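Serine protease pet (Escherichia coli, PDB 4OM9) acts as an autotransporter serine protease enterotoxin, its passenger domain carrying a trypsin-like protease module on a long beta-helix, and probably cleaves host alpha-fodrin. Local coordinates at residues T60-A65 against A117-N122; N100-Q105 against K248-L253; I662-K667 against T681-H686; A689-S694 against G707-T712. One frame throughout, in Å; residues are numbered along the deposited sequence.

Contact 1 of 4, residues T60-A65 against A117-N122; sequences TSIGGA and ADTSFN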
# COMPACT_ATOMS: atom_id res chain seq x y z
N THR A 60 -11.57 -14.53 27.54
CA THR A 60 -11.55 -14.77 26.11
C THR A 60 -12.95 -15.02 25.54
O THR A 60 -13.64 -15.95 25.98
CB THR A 60 -10.69 -15.98 25.78
OG1 THR A 60 -9.37 -15.77 26.29
CG2 THR A 60 -10.63 -16.20 24.28
N SER A 61 -13.33 -14.25 24.52
CA SER A 61 -14.62 -14.44 23.87
C SER A 61 -14.67 -15.78 23.15
O SER A 61 -13.70 -16.20 22.53
CB SER A 61 -14.92 -13.32 22.86
OG SER A 61 -15.97 -13.72 21.99
N ILE A 62 -15.83 -16.41 23.20
CA ILE A 62 -16.02 -17.74 22.63
C ILE A 62 -17.13 -17.62 21.57
O ILE A 62 -17.62 -18.59 21.00
CB ILE A 62 -16.25 -18.74 23.82
CG1 ILE A 62 -14.97 -19.52 24.03
CG2 ILE A 62 -17.45 -19.68 23.72
CD1 ILE A 62 -13.90 -18.64 24.52
N GLY A 63 -17.45 -16.37 21.25
CA GLY A 63 -18.44 -16.05 20.24
C GLY A 63 -19.80 -15.78 20.86
O GLY A 63 -20.19 -16.43 21.83
N GLY A 64 -20.51 -14.81 20.29
CA GLY A 64 -21.87 -14.50 20.68
C GLY A 64 -21.86 -13.87 22.05
O GLY A 64 -21.09 -12.96 22.34
N ALA A 65 -22.73 -14.36 22.93
CA ALA A 65 -22.79 -13.79 24.27
C ALA A 65 -21.88 -14.52 25.26
O ALA A 65 -22.00 -14.29 26.45
CB ALA A 65 -24.24 -13.80 24.79
N ALA A 117 -12.95 -17.35 20.12
CA ALA A 117 -11.91 -18.35 19.88
C ALA A 117 -12.54 -19.69 19.53
O ALA A 117 -13.68 -19.97 19.93
CB ALA A 117 -10.98 -18.47 21.08
N ASP A 118 -11.81 -20.51 18.77
CA ASP A 118 -12.24 -21.88 18.45
C ASP A 118 -12.19 -22.74 19.72
O ASP A 118 -11.21 -22.73 20.43
CB ASP A 118 -11.36 -22.47 17.35
CG ASP A 118 -11.67 -23.94 17.07
OD1 ASP A 118 -11.32 -24.82 17.89
OD2 ASP A 118 -12.24 -24.23 16.00
N THR A 119 -13.26 -23.49 19.97
CA THR A 119 -13.40 -24.29 21.19
C THR A 119 -13.35 -25.80 20.94
O THR A 119 -13.99 -26.56 21.66
CB THR A 119 -14.76 -24.00 21.89
OG1 THR A 119 -15.81 -24.05 20.92
CG2 THR A 119 -14.75 -22.62 22.54
N SER A 120 -12.60 -26.24 19.94
CA SER A 120 -12.56 -27.67 19.62
C SER A 120 -11.45 -28.47 20.34
O SER A 120 -11.08 -29.56 19.90
CB SER A 120 -12.41 -27.84 18.11
OG SER A 120 -11.09 -27.49 17.73
N PHE A 121 -10.90 -27.94 21.44
CA PHE A 121 -9.92 -28.71 22.19
C PHE A 121 -10.58 -29.79 23.05
O PHE A 121 -11.47 -29.52 23.84
CB PHE A 121 -9.06 -27.82 23.09
CG PHE A 121 -8.03 -28.61 23.86
CD1 PHE A 121 -6.95 -29.19 23.21
CD2 PHE A 121 -8.17 -28.80 25.23
CE1 PHE A 121 -6.03 -29.94 23.90
CE2 PHE A 121 -7.24 -29.54 25.93
CZ PHE A 121 -6.16 -30.12 25.26
N ASN A 122 -10.12 -31.03 22.90
CA ASN A 122 -10.68 -32.16 23.64
C ASN A 122 -9.69 -32.78 24.60
O ASN A 122 -8.94 -33.68 24.23
CB ASN A 122 -11.19 -33.22 22.67
CG ASN A 122 -12.05 -34.25 23.35
OD1 ASN A 122 -12.08 -34.35 24.57
ND2 ASN A 122 -12.77 -35.03 22.55

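Contact 2 of 4, residues N100-Q105 against K248-L253; sequences NDFSIQ and KTTNEL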
# COMPACT_ATOMS: atom_id res chain seq x y z
N ASN A 100 -12.28 -27.80 38.80
CA ASN A 100 -11.00 -27.56 38.17
C ASN A 100 -10.79 -26.07 37.79
O ASN A 100 -9.83 -25.75 37.06
CB ASN A 100 -10.86 -28.45 36.92
CG ASN A 100 -9.41 -28.78 36.58
OD1 ASN A 100 -8.57 -29.00 37.47
ND2 ASN A 100 -9.12 -28.82 35.28
N ASP A 101 -11.69 -25.20 38.28
CA ASP A 101 -11.54 -23.73 38.22
C ASP A 101 -11.97 -23.19 36.86
O ASP A 101 -11.66 -22.05 36.49
CB ASP A 101 -10.09 -23.31 38.55
CG ASP A 101 -9.90 -21.80 38.67
OD1 ASP A 101 -10.83 -21.09 39.08
OD2 ASP A 101 -8.78 -21.32 38.36
N PHE A 102 -12.73 -24.00 36.13
CA PHE A 102 -13.19 -23.58 34.83
C PHE A 102 -14.40 -22.65 34.99
O PHE A 102 -15.22 -22.84 35.89
CB PHE A 102 -13.55 -24.79 33.96
CG PHE A 102 -14.15 -24.42 32.64
CD1 PHE A 102 -13.34 -23.96 31.60
CD2 PHE A 102 -15.52 -24.51 32.45
CE1 PHE A 102 -13.89 -23.61 30.39
CE2 PHE A 102 -16.09 -24.16 31.23
CZ PHE A 102 -15.28 -23.69 30.19
N SER A 103 -14.50 -21.66 34.11
CA SER A 103 -15.64 -20.76 34.11
C SER A 103 -16.12 -20.42 32.70
O SER A 103 -15.37 -19.87 31.91
CB SER A 103 -15.31 -19.47 34.86
OG SER A 103 -16.44 -18.60 34.86
N ILE A 104 -17.37 -20.77 32.41
CA ILE A 104 -18.05 -20.34 31.19
C ILE A 104 -19.07 -19.26 31.56
O ILE A 104 -19.91 -19.43 32.46
CB ILE A 104 -18.74 -21.51 30.45
CG1 ILE A 104 -19.56 -20.99 29.27
CG2 ILE A 104 -19.64 -22.26 31.37
CD1 ILE A 104 -18.75 -20.34 28.17
N GLN A 105 -18.95 -18.15 30.85
CA GLN A 105 -19.66 -16.93 31.18
C GLN A 105 -20.70 -16.59 30.12
O GLN A 105 -20.48 -16.79 28.92
CB GLN A 105 -18.68 -15.75 31.30
CG GLN A 105 -17.69 -15.81 32.46
CD GLN A 105 -16.72 -14.63 32.41
OE1 GLN A 105 -15.98 -14.47 31.44
NE2 GLN A 105 -16.75 -13.79 33.44
N LYS A 248 -18.43 -29.74 28.10
CA LYS A 248 -19.60 -30.20 28.80
C LYS A 248 -20.22 -29.11 29.66
O LYS A 248 -21.42 -28.86 29.60
CB LYS A 248 -19.24 -31.41 29.66
CG LYS A 248 -20.36 -31.91 30.55
CD LYS A 248 -19.83 -33.02 31.46
CE LYS A 248 -20.95 -33.61 32.29
NZ LYS A 248 -21.76 -32.54 32.94
N THR A 249 -19.40 -28.46 30.48
CA THR A 249 -19.88 -27.39 31.34
C THR A 249 -20.25 -26.16 30.50
O THR A 249 -21.24 -25.48 30.78
CB THR A 249 -18.81 -27.00 32.39
OG1 THR A 249 -18.40 -28.16 33.11
CG2 THR A 249 -19.36 -25.95 33.35
N THR A 250 -19.46 -25.89 29.47
CA THR A 250 -19.78 -24.82 28.54
C THR A 250 -21.15 -25.02 27.92
O THR A 250 -21.96 -24.09 27.84
CB THR A 250 -18.74 -24.73 27.40
OG1 THR A 250 -17.47 -24.39 27.96
CG2 THR A 250 -19.15 -23.66 26.37
N ASN A 251 -21.42 -26.25 27.48
CA ASN A 251 -22.65 -26.53 26.75
C ASN A 251 -23.83 -26.52 27.68
O ASN A 251 -24.94 -26.17 27.29
CB ASN A 251 -22.53 -27.85 26.00
CG ASN A 251 -21.69 -27.72 24.74
OD1 ASN A 251 -21.47 -26.61 24.25
ND2 ASN A 251 -21.22 -28.84 24.22
N GLU A 252 -23.59 -26.86 28.93
CA GLU A 252 -24.66 -26.82 29.90
C GLU A 252 -25.04 -25.37 30.19
O GLU A 252 -26.21 -25.05 30.30
CB GLU A 252 -24.28 -27.58 31.18
CG GLU A 252 -24.63 -29.07 31.07
CD GLU A 252 -23.80 -29.95 31.98
OE1 GLU A 252 -23.05 -29.42 32.83
OE2 GLU A 252 -23.90 -31.20 31.85
N LEU A 253 -24.06 -24.49 30.28
CA LEU A 253 -24.42 -23.10 30.49
C LEU A 253 -25.20 -22.59 29.28
O LEU A 253 -26.19 -21.92 29.46
CB LEU A 253 -23.20 -22.22 30.73
CG LEU A 253 -23.72 -20.79 30.94
CD1 LEU A 253 -24.28 -20.59 32.35
CD2 LEU A 253 -22.70 -19.72 30.57

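Contact 3 of 4, residues I662-K667 against T681-H686; sequences ISIGDK and TALTIH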
# COMPACT_ATOMS: atom_id res chain seq x y z
N ILE A 662 5.59 19.56 -13.09
CA ILE A 662 5.75 18.16 -12.75
C ILE A 662 7.13 17.91 -12.18
O ILE A 662 8.14 18.43 -12.69
CB ILE A 662 5.53 17.22 -13.97
CG1 ILE A 662 4.14 17.43 -14.57
CG2 ILE A 662 5.70 15.77 -13.57
CD1 ILE A 662 3.90 16.60 -15.84
N SER A 663 7.20 17.10 -11.13
CA SER A 663 8.45 16.85 -10.44
C SER A 663 8.57 15.37 -10.12
O SER A 663 7.64 14.76 -9.60
CB SER A 663 8.53 17.67 -9.16
OG SER A 663 9.76 17.49 -8.52
N ILE A 664 9.72 14.79 -10.44
CA ILE A 664 9.95 13.38 -10.18
C ILE A 664 11.18 13.27 -9.30
O ILE A 664 12.28 13.67 -9.68
CB ILE A 664 10.10 12.59 -11.48
CG1 ILE A 664 8.84 12.83 -12.34
CG2 ILE A 664 10.30 11.11 -11.20
CD1 ILE A 664 8.77 12.03 -13.62
N GLY A 665 10.98 12.75 -8.09
CA GLY A 665 12.01 12.77 -7.08
C GLY A 665 12.74 11.45 -6.84
O GLY A 665 12.46 10.44 -7.48
N ASP A 666 13.68 11.50 -5.92
CA ASP A 666 14.53 10.37 -5.60
C ASP A 666 13.75 9.08 -5.34
O ASP A 666 12.71 9.09 -4.68
CB ASP A 666 15.41 10.72 -4.39
CG ASP A 666 16.53 9.73 -4.19
OD1 ASP A 666 16.84 8.98 -5.13
OD2 ASP A 666 17.10 9.70 -3.08
N LYS A 667 14.25 7.98 -5.92
CA LYS A 667 13.71 6.63 -5.74
C LYS A 667 12.37 6.37 -6.45
O LYS A 667 11.90 5.23 -6.47
CB LYS A 667 13.59 6.30 -4.24
CG LYS A 667 14.94 6.25 -3.51
CD LYS A 667 14.80 5.75 -2.07
CE LYS A 667 16.17 5.52 -1.42
NZ LYS A 667 17.03 6.74 -1.49
N THR A 681 4.05 23.10 -19.48
CA THR A 681 4.16 22.30 -18.28
C THR A 681 5.59 21.78 -18.04
O THR A 681 5.97 20.74 -18.57
CB THR A 681 3.15 21.11 -18.31
OG1 THR A 681 1.80 21.61 -18.25
CG2 THR A 681 3.39 20.14 -17.12
N ALA A 682 6.34 22.49 -17.21
CA ALA A 682 7.75 22.14 -16.97
C ALA A 682 7.94 20.81 -16.23
O ALA A 682 7.29 20.55 -15.22
CB ALA A 682 8.44 23.26 -16.21
N LEU A 683 8.84 19.98 -16.75
CA LEU A 683 9.11 18.67 -16.20
C LEU A 683 10.51 18.58 -15.61
O LEU A 683 11.50 18.73 -16.33
CB LEU A 683 8.94 17.60 -17.28
CG LEU A 683 9.37 16.19 -16.85
CD1 LEU A 683 8.68 15.78 -15.56
CD2 LEU A 683 9.08 15.18 -17.93
N THR A 684 10.59 18.31 -14.31
CA THR A 684 11.90 18.21 -13.67
C THR A 684 12.13 16.83 -13.07
O THR A 684 11.42 16.42 -12.16
CB THR A 684 12.08 19.27 -12.57
OG1 THR A 684 12.04 20.57 -13.16
CG2 THR A 684 13.43 19.09 -11.89
N ILE A 685 13.13 16.13 -13.60
CA ILE A 685 13.50 14.80 -13.12
C ILE A 685 14.72 14.91 -12.23
O ILE A 685 15.81 15.22 -12.71
CB ILE A 685 13.77 13.86 -14.31
CG1 ILE A 685 12.50 13.77 -15.17
CG2 ILE A 685 14.20 12.51 -13.82
CD1 ILE A 685 12.59 12.84 -16.35
N HIS A 686 14.54 14.70 -10.93
CA HIS A 686 15.61 14.91 -9.96
C HIS A 686 16.57 13.73 -9.85
O HIS A 686 16.29 12.63 -10.34
CB HIS A 686 15.05 15.19 -8.56
CG HIS A 686 14.28 16.47 -8.46
ND1 HIS A 686 14.88 17.69 -8.23
CD2 HIS A 686 12.94 16.71 -8.51
CE1 HIS A 686 13.95 18.63 -8.16
NE2 HIS A 686 12.77 18.06 -8.32
O HOH W 1 9.25 21.07 -13.05

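Contact 4 of 4, residues A689-S694 against G707-T712; sequences ANVTAS and GDLTLT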
# COMPACT_ATOMS: atom_id res chain seq x y z
N ALA A 689 15.95 9.48 -9.67
CA ALA A 689 14.73 8.99 -10.31
C ALA A 689 15.03 8.17 -11.57
O ALA A 689 16.03 8.40 -12.25
CB ALA A 689 13.81 10.16 -10.66
N ASN A 690 14.15 7.21 -11.86
CA ASN A 690 14.20 6.42 -13.09
C ASN A 690 12.93 6.63 -13.91
O ASN A 690 11.86 6.14 -13.54
CB ASN A 690 14.36 4.93 -12.80
CG ASN A 690 15.59 4.61 -12.00
OD1 ASN A 690 16.49 5.45 -11.88
ND2 ASN A 690 15.65 3.40 -11.47
N VAL A 691 13.07 7.34 -15.01
CA VAL A 691 11.95 7.61 -15.87
C VAL A 691 12.14 6.96 -17.23
O VAL A 691 13.10 7.24 -17.96
CB VAL A 691 11.75 9.13 -16.02
CG1 VAL A 691 10.46 9.46 -16.78
CG2 VAL A 691 11.75 9.78 -14.64
N THR A 692 11.22 6.05 -17.56
CA THR A 692 11.19 5.42 -18.87
C THR A 692 9.89 5.78 -19.57
O THR A 692 8.79 5.55 -19.03
CB THR A 692 11.31 3.89 -18.77
OG1 THR A 692 12.33 3.54 -17.81
CG2 THR A 692 11.64 3.29 -20.12
N ALA A 693 10.00 6.35 -20.76
CA ALA A 693 8.82 6.72 -21.53
C ALA A 693 8.74 5.91 -22.82
O ALA A 693 9.38 6.25 -23.81
CB ALA A 693 8.83 8.20 -21.83
N SER A 694 7.95 4.84 -22.81
CA SER A 694 7.83 3.95 -23.96
C SER A 694 6.73 4.42 -24.89
O SER A 694 6.41 3.79 -25.89
CB SER A 694 7.56 2.52 -23.50
OG SER A 694 8.54 2.08 -22.57
N GLY A 707 18.62 12.58 -13.24
CA GLY A 707 18.49 11.15 -12.98
C GLY A 707 18.65 10.35 -14.26
O GLY A 707 19.37 10.75 -15.16
N ASP A 708 17.99 9.19 -14.32
CA ASP A 708 17.96 8.40 -15.55
C ASP A 708 16.68 8.66 -16.34
O ASP A 708 15.57 8.53 -15.82
CB ASP A 708 18.08 6.91 -15.23
CG ASP A 708 19.39 6.56 -14.52
OD1 ASP A 708 20.20 7.47 -14.25
OD2 ASP A 708 19.61 5.36 -14.23
N LEU A 709 16.84 9.06 -17.59
CA LEU A 709 15.72 9.24 -18.51
C LEU A 709 15.94 8.42 -19.78
O LEU A 709 16.93 8.58 -20.51
CB LEU A 709 15.54 10.72 -18.86
CG LEU A 709 14.43 11.04 -19.87
CD1 LEU A 709 13.03 10.60 -19.34
CD2 LEU A 709 14.45 12.51 -20.19
N THR A 710 14.99 7.52 -20.04
CA THR A 710 15.07 6.64 -21.19
C THR A 710 13.84 6.78 -22.06
O THR A 710 12.70 6.76 -21.58
CB THR A 710 15.22 5.19 -20.74
OG1 THR A 710 16.33 5.08 -19.84
CG2 THR A 710 15.46 4.30 -21.94
N LEU A 711 14.07 6.93 -23.36
CA LEU A 711 12.99 7.13 -24.31
C LEU A 711 13.02 6.04 -25.38
O LEU A 711 14.04 5.84 -26.05
CB LEU A 711 13.11 8.51 -24.93
CG LEU A 711 13.33 9.63 -23.91
CD1 LEU A 711 13.58 10.96 -24.61
CD2 LEU A 711 12.14 9.71 -22.98
N THR A 712 11.92 5.30 -25.51
CA THR A 712 11.89 4.12 -26.36
C THR A 712 10.58 3.98 -27.10
O THR A 712 9.56 4.50 -26.65
CB THR A 712 12.06 2.80 -25.58
OG1 THR A 712 10.80 2.46 -24.99
CG2 THR A 712 13.11 2.91 -24.49

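Contact 1 of 4, residues T60-A65 against A117-N122
The backbone amide of A117 donates to the carbonyl oxygen of S61, N to O 2.8 Å, in a nearly straight bond (161° at the hydrogen). This is the protease module, of the PA clan, whose trypsin-like fold sets two antiparallel beta-barrels side by side. T60-I62 lies on an outermost strand of the first sheet, and A117-N122, which has no regular strand of its own, belongs to the loop that leads on from strand 102-107 to the second. The contact thus illustrates how a connecting chain can lie against an edge strand: one backbone bond joins the two segments, and methyl packing accompanies it. CG2 of T60 rests 3.9 Å from CB of A117, with Y213 touching both residues from strand 211-216. A second contact lies nearby: T119 holds its OG1 between the backbone N and the carbonyl carbon (chi1 48°), which leaves CG2 to press on CG1 of I62 at a tight 3.4 Å. I62 itself has an unstaggered chi1 of -103°, in keeping with a crowded fit, and also touches L224. Farther along, D118 braces the loop. Its OD2 forms a salt bridge with K221, and its OD1 closes an Asx turn by accepting from S120 N at 2.8 Å, from above the carboxylate plane. The same OD1 of D118 also takes the hydroxyl OG of S120 on its syn lone pair, at 2.7 Å.

Contact 2 of 4, residues N100-Q105 against K248-L253
Strand F102-Q105 and helix K248-L253 run in much the same direction, their axes inclined by 28° and 8.3 Å apart at closest approach, with the CA atoms of I104 and T250 5.5 Å from each other. In trypsin-like proteases the helix that follows the second barrel commonly folds back on the first, and this pair is a clear instance. I104 is the centre of the contact. Its CG1 lies anti to the backbone N (chi1 174°), which carries CD1 over to CG2 of T250, 3.8 Å away, the two side chains meeting at about a right angle. The other branch, CG2, abuts CB of L253 at 3.6 Å. L253 then reaches back over the strand, placing CD2 3.4 Å from the carbonyl oxygen of I104. Upstream, the ring of F102 presents its edge to T250, with CZ 3.2 Å from OG1 and the oxygen near the ring plane. T249 and F102 pass each other in opposite directions, CB to CE2 4.1 Å. V68 and M96 of neighbouring strands also pack against I104. Both threonine hydroxyls are engaged at the start of the helix, OG1 of T249 with the carboxylate of D246 and OG1 of T250 with the backbone oxygen of D246. A salt bridge between K248 and E252, one helical turn apart, lies away from the strand. With no hydrogen bond joining the two segments, the helix is held by fit between buried side chains; the threonine hydroxyls are bonded to D246 and not to the strand, so the contact is largely apolar apart from T250 OG1 at the ring edge.

Contact 3 of 4, residues I662-K667 against T681-H686
I662 and A682 begin a run of four backbone bonds between two parallel strands stacked as successive rungs of the beta-helix. I662 N donates to A682 O at 2.9 Å, and I662 O receives T684 N. I664 then repeats the exchange, its N giving to T684 O and its O accepting from H686 N at 2.8 Å. The intervening residues S663 and L683 bond by their backbones to I612 and I614, and to N702, respectively, so each strand serves a neighbour on either side. Two acceptors have additional company. A water donates to I662 O at 2.9 Å and also bonds OG1 of T684, while T684 O is approached by the CA-H of S663 at 3.5 Å. OG1 of T681 is satisfied by the carbonyl of D659. S663 OG is anti to its own N (chi1 -177°), and this brings it to the edge of the H686 imidazole, 3.1 Å from NE2; one ring face lies over CG2 of T684. The other side of the sheet is apolar, CD1 of L683 packing on CG2 of I662 at 3.6 Å and, more loosely, on CD1 of I664. Parallel pairing therefore secures the backbone polar groups from rung to rung, leaving the inner face to aliphatic packing and the face of S663 and T684 to water and hydroxyl chemistry.

Contact 4 of 4, residues A689-S694 against G707-T712
T712, D708 and V691 bury the most area where A689-S694 pairs in parallel with G707-T712, two consecutive rungs on one face of the right-handed beta-helix. D708 grips the neighbouring strand with both ends of its backbone: its N donates to A689 O at 3.0 Å, and its O takes V691 N at 2.9 Å in an almost perfectly straight bond. Its carboxylate lies beside the amide group of N690, the two planes only 13° apart and both side chains pointing the same way, and OD1 has a further weak bond to N740. V691 works on the opposite face. Its CG1, anti to the backbone N (chi1 -172°), touches CD1 of L709 at 3.8 Å, while I664 and I685 close in from strands 661-664 and 682-685, which belong to another face of the beta-helix, to complete an aliphatic interior. The carbonyl oxygen of V691 is doubly engaged, receiving T710 N at 2.8 Å, while L709 CA makes a CA-H...O contact with V691 O at 3.3 Å. Between these positions and T712, A693 N adds another bond to T710 O, and the side chains of T692 and T710 lie side by side, pointing the same way. At T712, OG1 sits between the backbone N and the carbonyl carbon (chi1 80°) and lies 3.6 Å from CB of S694. The carbonyl oxygen of T712 accepts the hydroxyl of Y727, whose ring also touches A693 and L711, and the CA of S694 comes within 3.2 Å of that same T712 O.

All four contacts are largely buried, yet they represent two kinds of construction. Contacts 1 and 2, whose centres lie 11 Å apart, both attach later parts of the chain to the first antiparallel sheet of the protease module, contact 1 with one backbone bond and a few methyls, contact 2 by side-chain fit alone. Contacts 3 and 4, with centres about 55 to 67 Å away across the chain's centre, are parallel rung-to-rung pairings of the beta-helix, each rich in backbone bonds. They share an interior: I685 of contact 3 packs on V691 and L709 of contact 4. Their outward faces carry the exposed H686 and N690, whereas every touching residue of contact 2 is buried.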